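PDB 6HOX: binding domain (Hc) of Paraclostridial Mosquitocidal Protein 1 from Paraclostridium bifermentans, which forms the receptor-binding part of a botulinum-like neurotoxin that targets Anopheles mosquitoes, and is thought to direct the toxin to host nerve cells. Local coordinates for residues N24-L29 with F224-R229; T50-V55 with S71-Q76; Y112-N117 with F207-N212. All blocks are in the same frame, centred on the assembly; numbering follows the deposited sequence.

All three contacts lie in the N-terminal part of the binding domain, and each is largely buried. Contact 1 is an antiparallel strand pair with a classic bulge, held mainly by backbone hydrogen bonds, with a surface end at Gln228. Contact 2 is the smallest: one weak hydroxyl bond and one valine where two strands part. Contact 3 is also antiparallel, but bent by corners, with exposed charge on Glu210. Contacts 1 and 2 both reach the large sheet. Strand 73-75 of contact 2 pairs with strand 205-207, which ends at Phe207 of contact 3, and Phe207 N probably bonds to Ile73 O (2.7 Å). In a shared core, Phe207 packs on Phe224, Leu29 and Phe27 of contact 1 and Val75 of contact 2.

Contact 1. Residues N24-L29 with F224-R229; sequences NLVFSL and FNIYQR
Tyr227 lays its ring against Leu25. Its CB starts 3.7 Å from Asn24 O. Farther out, Tyr227 CD2 meets Leu25 CA at 3.9 Å, and Tyr227 CE2 meets Leu25 CD1 at 3.7 Å. CZ is close to the same methyl, and at the tip Tyr227 OH is 4.1 Å from Leu25 CD1. This methyl sits over one ring face, off centre toward the rim, in a CH-pi contact. Leu25 CG points opposite its backbone N (chi1 -179°), which carries CD1 across the ring and on to Asn225 CB. Strands 25-29 and 224-227 run antiparallel in the lectin-like jelly roll of this domain. A classic beta bulge shifts their register, for Val26 and Phe27 both face Ile226. Val26 N makes a nearly straight bond to Ile226 O (2.8 Å, 169°). Phe27 N adds a weak one to the same oxygen. Beside the bulge, Val26 CG2 touches Ile226 CG2. The Phe27 ring lies on the other face of the sheet from Tyr227, with CD2 4.0 Å from Ile226 CD1. Past the strand, Gln228 N bonds to Asn24 O at 2.9 Å. The Arg229 guanidinium forms a salt bridge with Glu235.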
loop_
_atom_site.group_PDB
_atom_site.type_symbol
_atom_site.label_atom_id
_atom_site.label_comp_id
_atom_site.label_asym_id
_atom_site.label_seq_id
_atom_site.Cartn_x
_atom_site.Cartn_y
_atom_site.Cartn_z
ATOM N N ASN A 24 20.686 16.134 3.013
ATOM C CA ASN A 24 19.799 17.280 2.899
ATOM C C ASN A 24 18.553 17.121 3.778
ATOM O O ASN A 24 17.702 17.980 3.756
ATOM C CB ASN A 24 19.415 17.521 1.445
ATOM C CG ASN A 24 20.547 18.170 0.685
ATOM O OD1 ASN A 24 20.844 19.347 0.901
ATOM N ND2 ASN A 24 21.174 17.411 -0.199
ATOM N N LEU A 25 18.486 16.050 4.568
ATOM C CA LEU A 25 17.322 15.780 5.408
ATOM C C LEU A 25 17.364 16.678 6.647
ATOM O O LEU A 25 18.289 16.578 7.430
ATOM C CB LEU A 25 17.347 14.308 5.820
ATOM C CG LEU A 25 16.168 13.864 6.682
ATOM C CD1 LEU A 25 14.913 13.734 5.826
ATOM C CD2 LEU A 25 16.478 12.554 7.397
ATOM N N VAL A 26 16.339 17.510 6.849
ATOM C CA VAL A 26 16.355 18.434 7.982
ATOM C C VAL A 26 15.294 18.041 9.020
ATOM O O VAL A 26 15.319 18.535 10.131
ATOM C CB VAL A 26 16.210 19.902 7.536
ATOM C CG1 VAL A 26 17.356 20.319 6.623
ATOM C CG2 VAL A 26 14.864 20.206 6.900
ATOM N N PHE A 27 14.385 17.134 8.655
ATOM C CA PHE A 27 13.301 16.715 9.528
ATOM C C PHE A 27 12.771 15.364 9.053
ATOM O O PHE A 27 12.549 15.190 7.874
ATOM C CB PHE A 27 12.169 17.744 9.503
ATOM C CG PHE A 27 10.999 17.406 10.387
ATOM C CD1 PHE A 27 11.075 17.583 11.759
ATOM C CD2 PHE A 27 9.821 16.893 9.852
ATOM C CE1 PHE A 27 9.999 17.261 12.570
ATOM C CE2 PHE A 27 8.734 16.586 10.662
ATOM C CZ PHE A 27 8.828 16.760 12.020
ATOM N N SER A 28 12.525 14.445 9.991
ATOM C CA SER A 28 11.950 13.148 9.656
ATOM C C SER A 28 11.084 12.652 10.813
ATOM O O SER A 28 11.599 12.246 11.855
ATOM C CB SER A 28 13.011 12.150 9.306
ATOM O OG SER A 28 12.427 10.893 9.021
ATOM N N LEU A 29 9.767 12.635 10.594
ATOM C CA LEU A 29 8.830 12.309 11.642
ATOM C C LEU A 29 8.515 10.813 11.570
ATOM O O LEU A 29 8.054 10.322 10.533
ATOM C CB LEU A 29 7.555 13.133 11.453
ATOM C CG LEU A 29 6.438 12.872 12.452
ATOM C CD1 LEU A 29 6.816 13.353 13.839
ATOM C CD2 LEU A 29 5.150 13.533 11.992
ATOM N N PHE A 224 7.529 11.279 7.531
ATOM C CA PHE A 224 7.272 12.586 6.985
ATOM C C PHE A 224 8.573 13.383 7.076
ATOM O O PHE A 224 9.018 13.779 8.168
ATOM C CB PHE A 224 6.100 13.284 7.666
ATOM C CG PHE A 224 5.714 14.594 7.028
ATOM C CD1 PHE A 224 6.465 15.742 7.234
ATOM C CD2 PHE A 224 4.582 14.678 6.226
ATOM C CE1 PHE A 224 6.083 16.952 6.668
ATOM C CE2 PHE A 224 4.203 15.883 5.655
ATOM C CZ PHE A 224 4.958 17.015 5.871
ATOM N N ASN A 225 9.199 13.545 5.913
ATOM C CA ASN A 225 10.522 14.047 5.789
ATOM C C ASN A 225 10.478 15.394 5.073
ATOM O O ASN A 225 9.691 15.566 4.145
ATOM C CB ASN A 225 11.427 13.085 5.019
ATOM C CG ASN A 225 11.631 11.771 5.733
ATOM O OD1 ASN A 225 11.189 11.604 6.871
ATOM N ND2 ASN A 225 12.270 10.833 5.048
ATOM N N ILE A 226 11.316 16.326 5.540
ATOM C CA ILE A 226 11.617 17.585 4.828
ATOM C C ILE A 226 13.105 17.594 4.477
ATOM O O ILE A 226 13.961 17.304 5.316
ATOM C CB ILE A 226 11.234 18.826 5.657
ATOM C CG1 ILE A 226 9.761 18.793 6.077
ATOM C CG2 ILE A 226 11.588 20.083 4.865
ATOM C CD1 ILE A 226 9.390 19.793 7.139
ATOM N N TYR A 227 13.387 17.915 3.216
ATOM C CA TYR A 227 14.722 18.028 2.685
ATOM C C TYR A 227 14.904 19.468 2.214
ATOM O O TYR A 227 13.948 20.066 1.693
ATOM C CB TYR A 227 14.966 17.101 1.492
ATOM C CG TYR A 227 14.725 15.636 1.744
ATOM C CD1 TYR A 227 13.440 15.108 1.740
ATOM C CD2 TYR A 227 15.779 14.765 1.961
ATOM C CE1 TYR A 227 13.209 13.757 1.977
ATOM C CE2 TYR A 227 15.569 13.414 2.185
ATOM C CZ TYR A 227 14.279 12.912 2.208
ATOM O OH TYR A 227 14.074 11.593 2.444
ATOM N N GLN A 228 16.138 19.974 2.356
ATOM C CA GLN A 228 16.465 21.375 2.075
ATOM C C GLN A 228 16.958 21.524 0.629
ATOM O O GLN A 228 17.712 22.433 0.324
ATOM C CB GLN A 228 17.515 21.880 3.072
ATOM C CG GLN A 228 18.897 21.270 2.855
ATOM C CD GLN A 228 19.858 21.583 3.979
ATOM O OE1 GLN A 228 19.637 22.490 4.782
ATOM N NE2 GLN A 228 20.950 20.834 4.026
ATOM N N ARG A 229 16.499 20.638 -0.256
ATOM C CA ARG A 229 16.748 20.707 -1.685
ATOM C C ARG A 229 15.514 20.142 -2.399
ATOM O O ARG A 229 14.756 19.378 -1.800
ATOM C CB ARG A 229 18.005 19.886 -2.011
ATOM C CG ARG A 229 18.508 20.036 -3.436
ATOM C CD ARG A 229 19.898 19.454 -3.612
ATOM N NE ARG A 229 19.947 18.028 -3.316
ATOM C CZ ARG A 229 19.617 17.066 -4.170
ATOM N NH1 ARG A 229 18.993 17.360 -5.298
ATOM N NH2 ARG A 229 19.916 15.811 -3.894
#

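Contact 2. Residues T50-V55 with S71-Q76; sequences TGVQIV and SSIIVQ
Val52 turns one methyl onto the backbone of Ser72 and the side chain of Ile73. With CG1 anti to the backbone N (chi1 179°), CG2 stands beside that N and opposite the carbonyl carbon. CG2 is the methyl that does the touching. It approaches closely, with Val52 CG2 3.2 Å from Ser72 O and 3.5 Å from Ser72 N. Ile73 reaches back from the next position, and its CG1 lies 3.9 Å from Val52 CG2. The two aliphatic side chains meet through one branch each, a methyl of the valine and the CG1 methylene of the isoleucine. Ile36 and Ile63 also pack on Val52, and Phe207 packs on Ile73.

This is a point of divergence in the lectin-like jelly roll. Strand 53-56 pairs with strand 61-66 in the large antiparallel sheet. Strand 73-75 is the middle strand of a separate three-stranded sheet, between 46-48 and 205-207. The two segments come together just before these strands and then spread apart. The CA atoms of Gly51 and Ser71 are 3.9 Å apart, but those of Ile54 and Val75 are 17.7 Å apart.

Gly51 has no side chain to hold the backbones apart where they are closest. Ser71 bridges the gap with its hydroxyl. Its OG is roughly anti to its backbone N (chi1 -157°) and donates a weak hydrogen bond to Gly51 O at 2.9 Å. Ser71 CB follows, 3.4 Å from the same oxygen. Gly51 is backbone-bonded with Asn70, and Ser72 with Lys49. Asn66 N also bonds to Ser71 OG, and this is the stronger partner of the hydroxyl.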
loop_
_atom_site.group_PDB
_atom_site.type_symbol
_atom_site.label_atom_id
_atom_site.label_comp_id
_atom_site.label_asym_id
_atom_site.label_seq_id
_atom_site.Cartn_x
_atom_site.Cartn_y
_atom_site.Cartn_z
ATOM N N THR A 50 -2.044 13.768 23.387
ATOM C CA THR A 50 -2.326 12.428 23.931
ATOM C C THR A 50 -3.325 11.676 23.054
ATOM O O THR A 50 -3.488 10.485 23.243
ATOM C CB THR A 50 -2.832 12.474 25.382
ATOM O OG1 THR A 50 -4.011 13.275 25.449
ATOM C CG2 THR A 50 -1.789 13.032 26.320
ATOM N N GLY A 51 -3.979 12.371 22.117
ATOM C CA GLY A 51 -4.891 11.719 21.172
ATOM C C GLY A 51 -4.174 11.007 20.030
ATOM O O GLY A 51 -4.808 10.281 19.284
ATOM N N VAL A 52 -2.867 11.252 19.863
ATOM C CA VAL A 52 -2.069 10.601 18.821
ATOM C C VAL A 52 -1.799 9.157 19.265
ATOM O O VAL A 52 -1.555 8.906 20.445
ATOM C CB VAL A 52 -0.752 11.353 18.550
ATOM C CG1 VAL A 52 0.083 10.664 17.474
ATOM C CG2 VAL A 52 -0.979 12.815 18.188
ATOM N N GLN A 53 -1.846 8.209 18.322
ATOM C CA GLN A 53 -1.550 6.814 18.633
ATOM C C GLN A 53 -0.356 6.319 17.809
ATOM O O GLN A 53 0.027 6.897 16.785
ATOM C CB GLN A 53 -2.781 5.947 18.379
ATOM C CG GLN A 53 -4.004 6.398 19.166
ATOM C CD GLN A 53 -5.266 5.695 18.737
ATOM O OE1 GLN A 53 -5.454 5.348 17.577
ATOM N NE2 GLN A 53 -6.169 5.511 19.683
ATOM N N ILE A 54 0.240 5.247 18.326
ATOM C CA ILE A 54 1.264 4.481 17.692
ATOM C C ILE A 54 0.672 3.098 17.408
ATOM O O ILE A 54 0.221 2.423 18.316
ATOM C CB ILE A 54 2.517 4.407 18.586
ATOM C CG1 ILE A 54 3.012 5.802 18.981
ATOM C CG2 ILE A 54 3.609 3.586 17.920
ATOM C CD1 ILE A 54 4.193 5.793 19.938
ATOM N N VAL A 55 0.652 2.708 16.135
ATOM C CA VAL A 55 0.036 1.467 15.712
ATOM C C VAL A 55 1.039 0.730 14.833
ATOM O O VAL A 55 2.103 1.272 14.505
ATOM C CB VAL A 55 -1.300 1.716 14.983
ATOM C CG1 VAL A 55 -2.309 2.407 15.897
ATOM C CG2 VAL A 55 -1.121 2.500 13.690
ATOM N N SER A 71 -5.757 14.713 18.929
ATOM C CA SER A 71 -4.966 13.922 18.005
ATOM C C SER A 71 -4.249 14.854 17.024
ATOM O O SER A 71 -4.663 15.005 15.879
ATOM C CB SER A 71 -5.836 12.896 17.311
ATOM O OG SER A 71 -5.047 11.813 16.836
ATOM N N SER A 72 -3.160 15.467 17.488
ATOM C CA SER A 72 -2.388 16.381 16.682
ATOM C C SER A 72 -0.930 16.382 17.139
ATOM O O SER A 72 -0.644 16.043 18.303
ATOM C CB SER A 72 -2.950 17.765 16.758
ATOM O OG SER A 72 -2.716 18.306 18.052
ATOM N N ILE A 73 -0.040 16.759 16.205
ATOM C CA ILE A 73 1.356 17.011 16.425
ATOM C C ILE A 73 1.666 18.418 15.896
ATOM O O ILE A 73 1.323 18.761 14.756
ATOM C CB ILE A 73 2.251 15.958 15.743
ATOM C CG1 ILE A 73 1.833 14.535 16.084
ATOM C CG2 ILE A 73 3.726 16.180 16.068
ATOM C CD1 ILE A 73 2.514 13.488 15.228
ATOM N N ILE A 74 2.309 19.219 16.748
ATOM C CA ILE A 74 2.699 20.582 16.463
ATOM C C ILE A 74 4.223 20.656 16.458
ATOM O O ILE A 74 4.891 20.244 17.407
ATOM C CB ILE A 74 2.081 21.523 17.515
ATOM C CG1 ILE A 74 0.566 21.295 17.596
ATOM C CG2 ILE A 74 2.479 22.972 17.254
ATOM C CD1 ILE A 74 -0.248 22.447 18.141
ATOM N N VAL A 75 4.764 21.192 15.370
ATOM C CA VAL A 75 6.176 21.326 15.186
ATOM C C VAL A 75 6.459 22.807 14.967
ATOM O O VAL A 75 6.019 23.379 13.964
ATOM C CB VAL A 75 6.649 20.481 13.994
ATOM C CG1 VAL A 75 8.165 20.513 13.857
ATOM C CG2 VAL A 75 6.125 19.048 14.084
ATOM N N GLN A 76 7.164 23.419 15.925
ATOM C CA GLN A 76 7.692 24.763 15.771
ATOM C C GLN A 76 8.786 24.700 14.705
ATOM O O GLN A 76 9.613 23.800 14.718
ATOM C CB GLN A 76 8.260 25.307 17.091
ATOM C CG GLN A 76 7.233 25.487 18.200
ATOM C CD GLN A 76 6.013 26.267 17.772
ATOM O OE1 GLN A 76 6.105 27.370 17.222
ATOM N NE2 GLN A 76 4.847 25.687 18.021
#

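Contact 3. Residues Y112-N117 with F207-N212; sequences YDLVNN and FKLEGN
Lys208 N bonds to Leu114 O at 2.8 Å, at a point where both segments turn a corner. The two segments run antiparallel in the lectin-like jelly roll, and their register shifts by one between Asp113 and Val115. Before the corner, Asp113 N bonds to Glu210 O at 2.9 Å, and Glu210 N returns a bond to Asp113 O. The Asp113 and Glu210 side chains share a face, but their carboxylates are turned 79° apart. Each has its own cation: Asp113 OD1 pairs with Lys124, and Glu210 OE1 pairs with Lys208 NZ at 2.9 Å. That lysine also reaches Glu69, so its charge is probably shared. Beyond the corner, Val115 CG1 lies over one face of the Phe207 ring, 3.7 Å from CE2. At the other end, Leu209 CD2 meets the edge of the Tyr112 ring, 3.6 Å from CE1. Tyr112 OH is held by Gln217, and Asn212 ND2 by Ser67. Asn212 CB sits over the centre of the Tyr112 ring, 3.5 Å from its centroid and 9° off the normal.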
loop_
_atom_site.group_PDB
_atom_site.type_symbol
_atom_site.label_atom_id
_atom_site.label_comp_id
_atom_site.label_asym_id
_atom_site.label_seq_id
_atom_site.Cartn_x
_atom_site.Cartn_y
_atom_site.Cartn_z
ATOM N N TYR A 112 -10.140 18.902 3.329
ATOM C CA TYR A 112 -9.805 19.027 4.738
ATOM C C TYR A 112 -8.311 18.749 4.956
ATOM O O TYR A 112 -7.677 18.004 4.202
ATOM C CB TYR A 112 -10.744 18.199 5.613
ATOM C CG TYR A 112 -10.808 16.714 5.344
ATOM C CD1 TYR A 112 -9.895 15.826 5.895
ATOM C CD2 TYR A 112 -11.820 16.188 4.562
ATOM C CE1 TYR A 112 -9.981 14.459 5.661
ATOM C CE2 TYR A 112 -11.919 14.826 4.309
ATOM C CZ TYR A 112 -11.003 13.956 4.865
ATOM O OH TYR A 112 -11.143 12.621 4.611
ATOM N N ASP A 113 -7.778 19.376 6.015
ATOM C CA ASP A 113 -6.349 19.408 6.331
ATOM C C ASP A 113 -5.877 18.038 6.831
ATOM O O ASP A 113 -6.616 17.295 7.508
ATOM C CB ASP A 113 -6.018 20.419 7.429
ATOM C CG ASP A 113 -6.289 21.880 7.092
ATOM O OD1 ASP A 113 -6.502 22.183 5.903
ATOM O OD2 ASP A 113 -6.281 22.703 8.037
ATOM N N LEU A 114 -4.630 17.724 6.487
ATOM C CA LEU A 114 -3.883 16.667 7.114
ATOM C C LEU A 114 -2.619 17.248 7.775
ATOM O O LEU A 114 -2.299 16.929 8.927
ATOM C CB LEU A 114 -3.529 15.638 6.044
ATOM C CG LEU A 114 -2.747 14.437 6.564
ATOM C CD1 LEU A 114 -3.507 13.726 7.679
ATOM C CD2 LEU A 114 -2.436 13.472 5.436
ATOM N N VAL A 115 -1.869 18.046 7.009
ATOM C CA VAL A 115 -0.667 18.712 7.468
ATOM C C VAL A 115 -0.758 20.164 6.995
ATOM O O VAL A 115 -0.947 20.406 5.813
ATOM C CB VAL A 115 0.620 18.050 6.948
ATOM C CG1 VAL A 115 1.839 18.637 7.640
ATOM C CG2 VAL A 115 0.610 16.529 7.072
ATOM N N ASN A 116 -0.609 21.107 7.930
ATOM C CA ASN A 116 -0.976 22.491 7.696
ATOM C C ASN A 116 0.160 23.387 8.192
ATOM O O ASN A 116 0.565 23.293 9.347
ATOM C CB ASN A 116 -2.344 22.793 8.308
ATOM C CG ASN A 116 -2.754 24.235 8.124
ATOM O OD1 ASN A 116 -1.945 25.128 8.316
ATOM N ND2 ASN A 116 -3.999 24.472 7.754
ATOM N N ASN A 117 0.736 24.166 7.265
ATOM C CA ASN A 117 1.624 25.274 7.598
ATOM C C ASN A 117 1.147 26.517 6.836
ATOM O O ASN A 117 1.919 27.160 6.117
ATOM C CB ASN A 117 3.100 24.997 7.301
ATOM C CG ASN A 117 4.003 26.096 7.827
ATOM O OD1 ASN A 117 4.940 26.530 7.154
ATOM N ND2 ASN A 117 3.700 26.598 9.013
ATOM N N PHE A 207 0.167 18.703 12.281
ATOM C CA PHE A 207 -0.271 17.408 11.768
ATOM C C PHE A 207 -1.576 17.061 12.471
ATOM O O PHE A 207 -1.575 16.770 13.672
ATOM C CB PHE A 207 0.783 16.335 12.027
ATOM C CG PHE A 207 2.109 16.565 11.354
ATOM C CD1 PHE A 207 3.019 17.476 11.868
ATOM C CD2 PHE A 207 2.456 15.867 10.208
ATOM C CE1 PHE A 207 4.231 17.694 11.242
ATOM C CE2 PHE A 207 3.660 16.109 9.569
ATOM C CZ PHE A 207 4.547 17.020 10.092
ATOM N N LYS A 208 -2.686 17.116 11.731
ATOM C CA LYS A 208 -4.021 16.995 12.307
ATOM C C LYS A 208 -5.070 16.988 11.202
ATOM O O LYS A 208 -4.990 17.816 10.283
ATOM C CB LYS A 208 -4.327 18.197 13.201
ATOM C CG LYS A 208 -5.603 18.093 14.015
ATOM C CD LYS A 208 -5.895 19.355 14.791
ATOM C CE LYS A 208 -7.039 19.183 15.769
ATOM N NZ LYS A 208 -8.325 18.930 15.077
ATOM N N LEU A 209 -6.051 16.085 11.335
ATOM C CA LEU A 209 -7.272 16.124 10.530
ATOM C C LEU A 209 -8.099 17.338 10.964
ATOM O O LEU A 209 -8.524 17.393 12.113
ATOM C CB LEU A 209 -8.078 14.836 10.729
ATOM C CG LEU A 209 -7.571 13.618 9.964
ATOM C CD1 LEU A 209 -8.170 12.342 10.527
ATOM C CD2 LEU A 209 -7.890 13.751 8.482
ATOM N N GLU A 210 -8.290 18.301 10.055
ATOM C CA GLU A 210 -9.029 19.522 10.368
ATOM C C GLU A 210 -9.996 19.832 9.233
ATOM O O GLU A 210 -9.554 20.095 8.133
ATOM C CB GLU A 210 -8.059 20.686 10.588
ATOM C CG GLU A 210 -8.708 21.916 11.194
ATOM C CD GLU A 210 -9.274 21.660 12.582
ATOM O OE1 GLU A 210 -8.490 21.355 13.505
ATOM O OE2 GLU A 210 -10.498 21.697 12.716
ATOM N N GLY A 211 -11.301 19.848 9.534
ATOM C CA GLY A 211 -12.329 20.284 8.579
ATOM C C GLY A 211 -13.235 19.152 8.113
ATOM O O GLY A 211 -14.240 19.404 7.463
ATOM N N ASN A 212 -12.892 17.911 8.473
ATOM C CA ASN A 212 -13.638 16.724 8.058
ATOM C C ASN A 212 -14.865 16.535 8.973
ATOM O O ASN A 212 -14.736 16.540 10.192
ATOM C CB ASN A 212 -12.737 15.486 8.046
ATOM C CG ASN A 212 -12.089 15.203 9.380
ATOM O OD1 ASN A 212 -11.409 16.063 9.943
ATOM N ND2 ASN A 212 -12.308 14.002 9.897
#